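Local coordinates for CaaX farnesyltransferase beta subunit Ram1 (Aspergillus fumigatus, PDB 4L9P), which binds zinc and CaaX peptide and, with its alpha subunit, probably transfers a farnesyl group from farnesyl diphosphate to the peptide cysteine, at residues L234-G239 with G247-R252; G239-C244 with R252-A257; G405-I410 with G483-N488. All blocks are in the same frame, centred on the assembly; numbering follows the deposited sequence.

Contact 1 of 3, residues L234-G239 with G247-R252; sequences LKQPDG and GEEDVR. With FII ([(3,7,11-trimethyl-dodeca-2,6,10-trienyloxycarbamoyl)-methyl]-phosphonic acid), chain Q; EDO (1,2-ethanediol), chain O.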
loop_
_atom_site.group_PDB
_atom_site.type_symbol
_atom_site.label_atom_id
_atom_site.label_comp_id
_atom_site.label_asym_id
_atom_site.label_seq_id
_atom_site.Cartn_x
_atom_site.Cartn_y
_atom_site.Cartn_z
ATOM N N LEU B 234 19.281 -7.982 0.386
ATOM C CA LEU B 234 18.031 -7.648 -0.307
ATOM C C LEU B 234 18.167 -6.464 -1.244
ATOM O O LEU B 234 17.294 -6.238 -2.083
ATOM C CB LEU B 234 16.943 -7.385 0.705
ATOM C CG LEU B 234 16.730 -8.509 1.741
ATOM C CD1 LEU B 234 15.585 -8.148 2.677
ATOM C CD2 LEU B 234 16.432 -9.934 1.182
ATOM N N LYS B 235 19.237 -5.662 -1.081
ATOM C CA LYS B 235 19.389 -4.475 -1.904
ATOM C C LYS B 235 19.619 -4.887 -3.338
ATOM O O LYS B 235 20.510 -5.708 -3.611
ATOM C CB LYS B 235 20.606 -3.655 -1.372
ATOM C CG LYS B 235 20.854 -2.379 -2.132
ATOM C CD LYS B 235 19.799 -1.294 -1.873
ATOM C CE LYS B 235 20.228 0.015 -2.602
ATOM N NZ LYS B 235 19.288 1.121 -2.362
ATOM N N GLN B 236 18.866 -4.300 -4.260
ATOM C CA GLN B 236 18.933 -4.658 -5.672
ATOM C C GLN B 236 19.656 -3.609 -6.505
ATOM O O GLN B 236 19.735 -2.447 -6.113
ATOM C CB GLN B 236 17.519 -4.794 -6.234
ATOM C CG GLN B 236 16.711 -5.902 -5.533
ATOM C CD GLN B 236 17.464 -7.259 -5.566
ATOM O OE1 GLN B 236 17.788 -7.888 -4.488
ATOM N NE2 GLN B 236 17.753 -7.703 -6.752
ATOM N N PRO B 237 20.136 -3.975 -7.707
ATOM C CA PRO B 237 20.855 -2.996 -8.549
ATOM C C PRO B 237 20.042 -1.754 -8.875
ATOM O O PRO B 237 20.617 -0.681 -9.040
ATOM C CB PRO B 237 21.100 -3.775 -9.840
ATOM C CG PRO B 237 21.240 -5.199 -9.319
ATOM C CD PRO B 237 20.168 -5.336 -8.271
ATOM N N ASP B 238 18.722 -1.906 -8.997
ATOM C CA ASP B 238 17.879 -0.767 -9.344
ATOM C C ASP B 238 17.536 0.139 -8.169
ATOM O O ASP B 238 16.787 1.103 -8.338
ATOM C CB ASP B 238 16.597 -1.192 -10.086
ATOM C CG ASP B 238 15.586 -1.874 -9.190
ATOM O OD1 ASP B 238 15.862 -2.129 -8.000
ATOM O OD2 ASP B 238 14.481 -2.114 -9.703
ATOM N N GLY B 239 18.126 -0.138 -7.002
ATOM C CA GLY B 239 17.936 0.736 -5.860
ATOM C C GLY B 239 16.902 0.294 -4.831
ATOM O O GLY B 239 16.919 0.724 -3.686
ATOM N N GLY B 247 12.849 -13.503 -3.216
ATOM C CA GLY B 247 11.463 -13.026 -3.268
ATOM C C GLY B 247 11.267 -11.821 -4.161
ATOM O O GLY B 247 12.174 -11.294 -4.803
ATOM N N GLU B 248 10.035 -11.355 -4.173
ATOM C CA GLU B 248 9.651 -10.242 -5.037
ATOM C C GLU B 248 10.244 -8.889 -4.564
ATOM O O GLU B 248 10.532 -8.675 -3.362
ATOM C CB GLU B 248 8.111 -10.070 -5.121
ATOM C CG GLU B 248 7.433 -9.804 -3.768
ATOM C CD GLU B 248 7.046 -11.052 -2.940
ATOM O OE1 GLU B 248 7.589 -12.147 -3.152
ATOM O OE2 GLU B 248 6.175 -10.924 -2.052
ATOM N N GLU B 249 10.414 -7.994 -5.541
ATOM C CA GLU B 249 10.853 -6.610 -5.289
ATOM C C GLU B 249 9.691 -5.662 -5.502
ATOM O O GLU B 249 9.181 -5.533 -6.602
ATOM C CB GLU B 249 11.982 -6.261 -6.244
ATOM C CG GLU B 249 12.514 -4.829 -5.963
ATOM C CD GLU B 249 13.640 -4.391 -6.824
ATOM O OE1 GLU B 249 14.111 -5.133 -7.727
ATOM O OE2 GLU B 249 14.085 -3.226 -6.625
ATOM N N ASP B 250 9.378 -4.925 -4.429
ATOM C CA ASP B 250 8.311 -3.905 -4.517
ATOM C C ASP B 250 8.512 -2.954 -3.375
ATOM O O ASP B 250 9.399 -3.144 -2.540
ATOM C CB ASP B 250 6.896 -4.547 -4.573
ATOM C CG ASP B 250 6.546 -5.325 -3.338
ATOM O OD1 ASP B 250 6.795 -4.815 -2.234
ATOM O OD2 ASP B 250 6.006 -6.467 -3.473
ATOM N N VAL B 251 7.713 -1.890 -3.390
ATOM C CA VAL B 251 7.971 -0.817 -2.437
ATOM C C VAL B 251 7.695 -1.223 -0.977
ATOM O O VAL B 251 8.240 -0.555 -0.099
ATOM C CB VAL B 251 7.183 0.444 -2.785
ATOM C CG1 VAL B 251 7.608 1.021 -4.195
ATOM C CG2 VAL B 251 5.720 0.184 -2.638
ATOM N N ARG B 252 6.953 -2.304 -0.692
ATOM C CA ARG B 252 6.941 -2.868 0.676
ATOM C C ARG B 252 8.298 -3.220 1.129
ATOM O O ARG B 252 8.653 -3.001 2.302
ATOM C CB ARG B 252 6.218 -4.230 0.783
ATOM C CG ARG B 252 4.839 -4.082 0.480
ATOM C CD ARG B 252 4.237 -5.581 0.490
ATOM N NE ARG B 252 4.850 -6.389 -0.553
ATOM C CZ ARG B 252 5.142 -7.706 -0.438
ATOM N NH1 ARG B 252 4.837 -8.416 0.640
ATOM N NH2 ARG B 252 5.707 -8.268 -1.417
HETATM C C1 FII Q . 3.994 -2.353 4.993
HETATM C C2 FII Q . 3.133 -3.191 4.087
HETATM C C6 FII Q . 3.451 -4.626 4.059
HETATM C C10 FII Q . 2.351 -2.501 3.045
HETATM C C11 FII Q . 1.506 -3.225 1.997
HETATM C C12 FII Q . 0.028 -3.178 2.483
HETATM C C15 FII Q . -1.060 -3.418 1.441
HETATM C C18 FII Q . -2.523 -3.385 1.865
HETATM C C22 FII Q . -0.611 -4.104 0.190
HETATM C C23 FII Q . -1.589 -4.000 -0.970
HETATM C C24 FII Q . -1.222 -4.903 -2.086
HETATM C C27 FII Q . -2.391 -5.124 -2.991
HETATM C C30 FII Q . -2.516 -4.129 -4.132
HETATM C C34 FII Q . -2.833 -6.534 -3.100
HETATM C C35 FII Q . -3.803 -7.005 -4.163
HETATM O O36 FII Q . -5.027 -7.420 -3.585
HETATM N N42 FII Q . -5.660 -6.495 -2.799
HETATM C C43 FII Q . -6.717 -5.860 -3.467
HETATM O O44 FII Q . -7.032 -6.055 -4.651
HETATM C C45 FII Q . -7.482 -4.892 -2.576
HETATM P P46 FII Q . -8.169 -3.410 -3.482
HETATM O O49 FII Q . -7.061 -2.896 -4.321
HETATM O O50 FII Q . -9.397 -3.847 -4.219
HETATM O O51 FII Q . -8.514 -2.463 -2.313
HETATM C C1 EDO O . 16.459 -4.816 -9.469
HETATM O O1 EDO O . 17.715 -4.403 -10.026
HETATM C C2 EDO O . 16.113 -6.297 -9.583
HETATM O O2 EDO O . 17.049 -7.311 -9.207
#
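Gln236 and Asp238 both lean on Glu249 where the loop between helices 224-234 and 251-263 of the alpha-alpha toroid turns back on itself. Just before them, Lys235 points the other way, its NZ giving a 2.7 Å bond to Gly239 O and further bonds to the carbonyls of Phe284 and Asp286. Gln236 opens a type I beta turn, closed by Gly239 N to Gln236 O at 3.0 Å, and uses its methylene groups across the gap: CG lies 3.5 Å from Glu249 OE1. Pro237 suits the second turn position, since its ring already fixes the phi needed there. Asp238 then turns its carboxylate to meet that of Glu249, the two planes 68° apart. Asp238 OD1 and Glu249 OE2 are only 2.5 Å apart, so one of the acids probably holds a proton; Asp238 OD1 also accepts from Gly240 N. A 1,2-ethanediol, probably from the crystallisation liquor, takes Asp238 N on its O1 at 2.9 Å. Gly239 ends the turn at a phi of 99°, which suits glycine because it has no CB to meet the carbonyl oxygen before it. Glu249 spans the gap because its chain is extended, with CG opposite the backbone N (chi1 -177°). Beyond it, Asp250 N-caps helix 251-263, and Arg252 holds this acid side-on, NE to Asp250 OD1 at 3.0 Å and NH2 to the syn lone pair of Asp250 OD2 at 2.7 Å. The same Arg252 NH2 reaches the anti lone pair of Glu248 OE2 at 2.8 Å, nearly in the guanidinium plane.

Contact 2 of 3, residues G239-C244 with R252-A257; sequences GGFTVC and RGAYCA. With FII ([(3,7,11-trimethyl-dodeca-2,6,10-trienyloxycarbamoyl)-methyl]-phosphonic acid), chain Q.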
loop_
_atom_site.group_PDB
_atom_site.type_symbol
_atom_site.label_atom_id
_atom_site.label_comp_id
_atom_site.label_asym_id
_atom_site.label_seq_id
_atom_site.Cartn_x
_atom_site.Cartn_y
_atom_site.Cartn_z
ATOM N N GLY B 239 18.126 -0.138 -7.002
ATOM C CA GLY B 239 17.936 0.736 -5.860
ATOM C C GLY B 239 16.902 0.294 -4.831
ATOM O O GLY B 239 16.919 0.724 -3.686
ATOM N N GLY B 240 16.004 -0.589 -5.266
ATOM C CA GLY B 240 14.992 -1.145 -4.375
ATOM C C GLY B 240 15.476 -2.327 -3.568
ATOM O O GLY B 240 16.694 -2.680 -3.530
ATOM N N PHE B 241 14.504 -3.020 -2.950
ATOM C CA PHE B 241 14.784 -4.154 -2.063
ATOM C C PHE B 241 13.789 -5.262 -2.369
ATOM O O PHE B 241 12.576 -5.024 -2.542
ATOM C CB PHE B 241 14.538 -3.752 -0.593
ATOM C CG PHE B 241 15.563 -2.824 -0.055
ATOM C CD1 PHE B 241 15.482 -1.444 -0.291
ATOM C CD2 PHE B 241 16.627 -3.354 0.663
ATOM C CE1 PHE B 241 16.492 -0.588 0.247
ATOM C CE2 PHE B 241 17.664 -2.498 1.170
ATOM C CZ PHE B 241 17.590 -1.126 0.955
ATOM N N THR B 242 14.280 -6.496 -2.407
ATOM C CA THR B 242 13.371 -7.636 -2.342
ATOM C C THR B 242 12.891 -7.845 -0.932
ATOM O O THR B 242 13.482 -7.312 0.019
ATOM C CB THR B 242 14.099 -8.932 -2.847
ATOM O OG1 THR B 242 15.384 -9.066 -2.188
ATOM C CG2 THR B 242 14.313 -8.861 -4.373
ATOM N N VAL B 243 11.801 -8.608 -0.775
ATOM C CA VAL B 243 11.227 -8.776 0.556
ATOM C C VAL B 243 11.877 -9.930 1.311
ATOM O O VAL B 243 11.782 -10.030 2.544
ATOM C CB VAL B 243 9.694 -8.966 0.504
ATOM C CG1 VAL B 243 9.050 -7.654 -0.090
ATOM C CG2 VAL B 243 9.302 -10.206 -0.368
ATOM N N CYS B 244 12.566 -10.791 0.571
ATOM C CA CYS B 244 13.310 -11.893 1.162
ATOM C C CYS B 244 14.257 -12.364 0.076
ATOM O O CYS B 244 14.107 -11.953 -1.120
ATOM C CB CYS B 244 12.382 -13.042 1.651
ATOM S SG CYS B 244 11.443 -13.855 0.396
ATOM N N ARG B 252 6.953 -2.304 -0.692
ATOM C CA ARG B 252 6.941 -2.868 0.676
ATOM C C ARG B 252 8.298 -3.220 1.129
ATOM O O ARG B 252 8.653 -3.001 2.302
ATOM C CB ARG B 252 6.218 -4.230 0.783
ATOM C CG ARG B 252 4.839 -4.082 0.480
ATOM C CD ARG B 252 4.237 -5.581 0.490
ATOM N NE ARG B 252 4.850 -6.389 -0.553
ATOM C CZ ARG B 252 5.142 -7.706 -0.438
ATOM N NH1 ARG B 252 4.837 -8.416 0.640
ATOM N NH2 ARG B 252 5.707 -8.268 -1.417
ATOM N N GLY B 253 9.088 -3.822 0.268
ATOM C CA GLY B 253 10.447 -4.200 0.606
ATOM C C GLY B 253 11.241 -2.995 1.012
ATOM O O GLY B 253 11.892 -3.022 2.068
ATOM N N ALA B 254 11.164 -1.918 0.210
ATOM C CA ALA B 254 11.917 -0.733 0.522
ATOM C C ALA B 254 11.473 -0.121 1.869
ATOM O O ALA B 254 12.299 0.229 2.708
ATOM C CB ALA B 254 11.757 0.294 -0.573
ATOM N N TYR B 255 10.153 0.104 2.033
ATOM C CA TYR B 255 9.673 0.749 3.249
ATOM C C TYR B 255 9.959 -0.107 4.487
ATOM O O TYR B 255 10.485 0.396 5.520
ATOM C CB TYR B 255 8.152 0.961 3.112
ATOM C CG TYR B 255 7.486 1.323 4.401
ATOM C CD1 TYR B 255 7.667 2.579 5.003
ATOM C CD2 TYR B 255 6.665 0.393 5.025
ATOM C CE1 TYR B 255 7.071 2.859 6.229
ATOM C CE2 TYR B 255 6.058 0.659 6.225
ATOM C CZ TYR B 255 6.269 1.896 6.844
ATOM O OH TYR B 255 5.677 2.129 8.076
ATOM N N CYS B 256 9.649 -1.414 4.444
ATOM C CA CYS B 256 9.887 -2.232 5.633
ATOM C C CYS B 256 11.380 -2.351 5.963
ATOM O O CYS B 256 11.741 -2.269 7.147
ATOM C CB CYS B 256 9.325 -3.635 5.437
ATOM S SG CYS B 256 7.497 -3.711 5.353
ATOM N N ALA B 257 12.231 -2.516 4.934
ATOM C CA ALA B 257 13.657 -2.604 5.203
ATOM C C ALA B 257 14.162 -1.313 5.830
ATOM O O ALA B 257 14.982 -1.340 6.777
ATOM C CB ALA B 257 14.423 -2.885 3.898
HETATM C C1 FII Q . 3.994 -2.353 4.993
HETATM C C2 FII Q . 3.133 -3.191 4.087
HETATM C C6 FII Q . 3.451 -4.626 4.059
HETATM C C10 FII Q . 2.351 -2.501 3.045
HETATM C C11 FII Q . 1.506 -3.225 1.997
HETATM C C12 FII Q . 0.028 -3.178 2.483
HETATM C C15 FII Q . -1.060 -3.418 1.441
HETATM C C18 FII Q . -2.523 -3.385 1.865
HETATM C C22 FII Q . -0.611 -4.104 0.190
HETATM C C23 FII Q . -1.589 -4.000 -0.970
HETATM C C24 FII Q . -1.222 -4.903 -2.086
HETATM C C27 FII Q . -2.391 -5.124 -2.991
HETATM C C30 FII Q . -2.516 -4.129 -4.132
HETATM C C34 FII Q . -2.833 -6.534 -3.100
HETATM C C35 FII Q . -3.803 -7.005 -4.163
HETATM O O36 FII Q . -5.027 -7.420 -3.585
HETATM N N42 FII Q . -5.660 -6.495 -2.799
HETATM C C43 FII Q . -6.717 -5.860 -3.467
HETATM O O44 FII Q . -7.032 -6.055 -4.651
HETATM C C45 FII Q . -7.482 -4.892 -2.576
HETATM P P46 FII Q . -8.169 -3.410 -3.482
HETATM O O49 FII Q . -7.061 -2.896 -4.321
HETATM O O50 FII Q . -9.397 -3.847 -4.219
HETATM O O51 FII Q . -8.514 -2.463 -2.313
#
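Arg252 NH2, the nitrogen held by the carboxylates of Asp250 and Glu248, is also touched by Val243 CG1 at 3.6 Å. The methyl sits over one face of the guanidinium, toward its rim, while both acids meet NH2 close to the guanidinium plane. Arg252 NH1 bonds to the bound peptide's backbone, and Tyr123 of the alpha subunit adds a cation-pi contact. Val243 CG1 lies opposite the carbonyl carbon (chi1 -63°), which directs it at the helix; it also rests 3.8 Å from Gly253 CA. Here the backbones come closest, Val243 CA to Gly253 CA at 4.6 Å. Gly253, without a side chain, lets Phe241 O and Val243 come this close to the helix backbone. Phe241 packs farther along the helix: its CB lies 3.7 Å from Gly253 C, and its CD1 is 3.7 Å from Ala254 CA. Ala257 CB makes a CH-pi contact over one ring face, 4.2 Å from the Phe241 ring centroid; small alanines leave room for the broad ring. On the isoprenoid side of the helix, Arg252, Tyr255 and Cys256 line the pocket of the farnesyl analogue, with Cys256 SG 3.8 Å from its C1. The loop 239-244 packs along the start of helix 251-263. Phe241 also reaches Leu234 of helix 224-234, Val243 reaches Val200 of helix 200-213, and Tyr255 packs on helix 312-323.

Contact 3 of 3, residues G405-I410 with G483-N488; sequences GLTRYI and GVFTEN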
loop_
_atom_site.group_PDB
_atom_site.type_symbol
_atom_site.label_atom_id
_atom_site.label_comp_id
_atom_site.label_asym_id
_atom_site.label_seq_id
_atom_site.Cartn_x
_atom_site.Cartn_y
_atom_site.Cartn_z
ATOM N N GLY B 405 -15.677 12.885 6.823
ATOM C CA GLY B 405 -16.041 11.689 6.054
ATOM C C GLY B 405 -15.346 10.426 6.538
ATOM O O GLY B 405 -15.959 9.369 6.722
ATOM N N LEU B 406 -14.046 10.537 6.797
ATOM C CA LEU B 406 -13.313 9.350 7.222
ATOM C C LEU B 406 -13.796 8.850 8.566
ATOM O O LEU B 406 -13.903 7.654 8.823
ATOM C CB LEU B 406 -11.807 9.651 7.226
ATOM C CG LEU B 406 -10.960 8.459 7.613
ATOM C CD1 LEU B 406 -11.161 7.310 6.620
ATOM C CD2 LEU B 406 -9.454 8.851 7.752
ATOM N N THR B 407 -14.052 9.830 9.458
ATOM C CA THR B 407 -14.495 9.490 10.789
ATOM C C THR B 407 -15.886 8.819 10.767
ATOM O O THR B 407 -16.125 7.823 11.472
ATOM C CB THR B 407 -14.572 10.748 11.644
ATOM O OG1 THR B 407 -13.253 11.293 11.734
ATOM C CG2 THR B 407 -14.993 10.378 13.066
ATOM N N ARG B 408 -16.785 9.350 9.939
ATOM C CA ARG B 408 -18.080 8.687 9.761
ATOM C C ARG B 408 -17.905 7.273 9.240
ATOM O O ARG B 408 -18.569 6.351 9.701
ATOM C CB ARG B 408 -18.999 9.465 8.817
ATOM C CG ARG B 408 -19.407 10.829 9.417
ATOM C CD ARG B 408 -20.441 11.512 8.461
ATOM N NE ARG B 408 -20.863 12.806 9.062
ATOM C CZ ARG B 408 -21.754 12.923 10.045
ATOM N NH1 ARG B 408 -22.423 11.856 10.482
ATOM N NH2 ARG B 408 -21.959 14.144 10.567
ATOM N N TYR B 409 -17.051 7.079 8.196
ATOM C CA TYR B 409 -16.932 5.744 7.697
ATOM C C TYR B 409 -16.412 4.788 8.750
ATOM O O TYR B 409 -16.940 3.709 8.927
ATOM C CB TYR B 409 -15.957 5.767 6.511
ATOM C CG TYR B 409 -15.910 4.407 5.778
ATOM C CD1 TYR B 409 -17.085 3.840 5.214
ATOM C CD2 TYR B 409 -14.733 3.619 5.856
ATOM C CE1 TYR B 409 -17.064 2.580 4.672
ATOM C CE2 TYR B 409 -14.683 2.339 5.256
ATOM C CZ TYR B 409 -15.866 1.812 4.744
ATOM O OH TYR B 409 -15.880 0.540 4.224
ATOM N N ILE B 410 -15.390 5.181 9.502
ATOM C CA ILE B 410 -14.857 4.252 10.504
ATOM C C ILE B 410 -15.853 3.983 11.623
ATOM O O ILE B 410 -16.145 2.807 11.929
ATOM C CB ILE B 410 -13.561 4.854 11.100
ATOM C CG1 ILE B 410 -12.436 4.931 10.020
ATOM C CG2 ILE B 410 -13.086 4.012 12.326
ATOM C CD1 ILE B 410 -11.267 5.787 10.446
ATOM N N GLY B 483 -13.680 17.916 13.413
ATOM C CA GLY B 483 -13.511 16.692 14.155
ATOM C C GLY B 483 -14.851 16.249 14.682
ATOM O O GLY B 483 -15.405 16.867 15.607
ATOM N N VAL B 484 -15.402 15.180 14.097
ATOM C CA VAL B 484 -16.771 14.711 14.421
ATOM C C VAL B 484 -16.780 13.482 15.307
ATOM O O VAL B 484 -17.841 12.972 15.684
ATOM C CB VAL B 484 -17.647 14.491 13.151
ATOM C CG1 VAL B 484 -17.688 15.768 12.341
ATOM C CG2 VAL B 484 -17.060 13.349 12.248
ATOM N N PHE B 485 -15.590 13.009 15.680
ATOM C CA PHE B 485 -15.474 12.084 16.831
ATOM C C PHE B 485 -15.756 12.909 18.125
ATOM O O PHE B 485 -15.692 14.135 18.108
ATOM C CB PHE B 485 -14.031 11.521 16.860
ATOM C CG PHE B 485 -12.987 12.587 16.789
ATOM C CD1 PHE B 485 -12.516 13.207 17.957
ATOM C CD2 PHE B 485 -12.479 13.002 15.557
ATOM C CE1 PHE B 485 -11.602 14.285 17.893
ATOM C CE2 PHE B 485 -11.566 14.081 15.475
ATOM C CZ PHE B 485 -11.123 14.708 16.659
ATOM N N THR B 486 -15.975 12.194 19.199
ATOM C CA THR B 486 -16.013 12.899 20.518
ATOM C C THR B 486 -14.635 12.763 21.174
ATOM O O THR B 486 -13.799 11.891 20.802
ATOM C CB THR B 486 -17.026 12.257 21.474
ATOM O OG1 THR B 486 -16.511 10.994 21.942
ATOM C CG2 THR B 486 -18.416 12.142 20.847
ATOM N N GLU B 487 -14.350 13.582 22.196
ATOM C CA GLU B 487 -13.084 13.378 22.909
ATOM C C GLU B 487 -13.030 12.058 23.643
ATOM O O GLU B 487 -11.958 11.518 23.830
ATOM C CB GLU B 487 -12.819 14.562 23.855
ATOM C CG GLU B 487 -12.443 15.812 23.010
ATOM C CD GLU B 487 -11.111 15.598 22.326
ATOM O OE1 GLU B 487 -10.252 14.880 22.911
ATOM O OE2 GLU B 487 -10.931 16.132 21.200
ATOM N N ASN B 488 -14.192 11.498 23.996
ATOM C CA ASN B 488 -14.238 10.158 24.549
ATOM C C ASN B 488 -13.709 9.101 23.555
ATOM O O ASN B 488 -13.315 8.015 23.987
ATOM C CB ASN B 488 -15.652 9.775 24.939
ATOM C CG ASN B 488 -15.986 10.093 26.393
ATOM O OD1 ASN B 488 -15.247 10.782 27.097
ATOM N ND2 ASN B 488 -17.096 9.527 26.828
#
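Thr407 meets Val484 and Phe485 where helix 403-413 of the alpha-alpha toroid is lined by a late loop of the chain. The threonine splits its duties between its two branches. With OG1 opposite the carbonyl carbon (chi1 -62°), the hydroxyl lies beside its own helix and bonds to Arg403 O, one turn back, as buried helical threonines commonly do. That leaves CG2 and CB for the loop: Thr407 CB is 3.6 Å from Val484 CG2, and Thr407 CG2 is 3.7 Å from the same methyl. Val484 takes the rotamer at chi1 -56°, which places CG2 between backbone N and carbonyl carbon; its side chain runs slantwise across that of Thr407. Valine suits the place because it is apolar and short: its CG2 alone meets both Thr407 CB and CG2 and the stem of Arg408. Arg408 grazes this methyl with its CG, 4.5 Å from Val484 CG2, while its extended chain carries the guanidinium on to Glu404 and Tyr119 O. Phe485 CG lies between its backbone N and carbonyl carbon (chi1 51°), which folds the ring back over Gly483 C; Gly483, with no side chain, leaves room for Phe485 CZ. Phe485 CB is 4.1 Å from Thr407 CG2, and Thr407 OG1 lies at the edge of the ring. Phe485 N, 3.8 Å from Thr407 CG2, is buried here without a polar partner. Around this packing, Thr407 and Phe485 both lean on Val444 of helix 431-444, and Leu406 reaches both that helix and helix 368-371.

In the fold
Following the chain, helix 224-234 ends at the start of contact 1, and the excursion before helix 251-263 is closed twice over. The segments of contacts 1 and 2 alternate along the sequence and so cross; they share Gly239 and Arg252, lie with centres 5 Å apart, and are joined by the probable bonds Leu234 O to Thr242 N and Glu248 O to Val243 N. Together they tie the loop to helix 251-263, beside the isoprenoid pocket. Contact 3 follows in series, closing 72 intervening residues that include helix 431-444 and the two-stranded sheet. It lies on the opposite side of the chain's centre, its nearest atoms about 17 Å from contact 2.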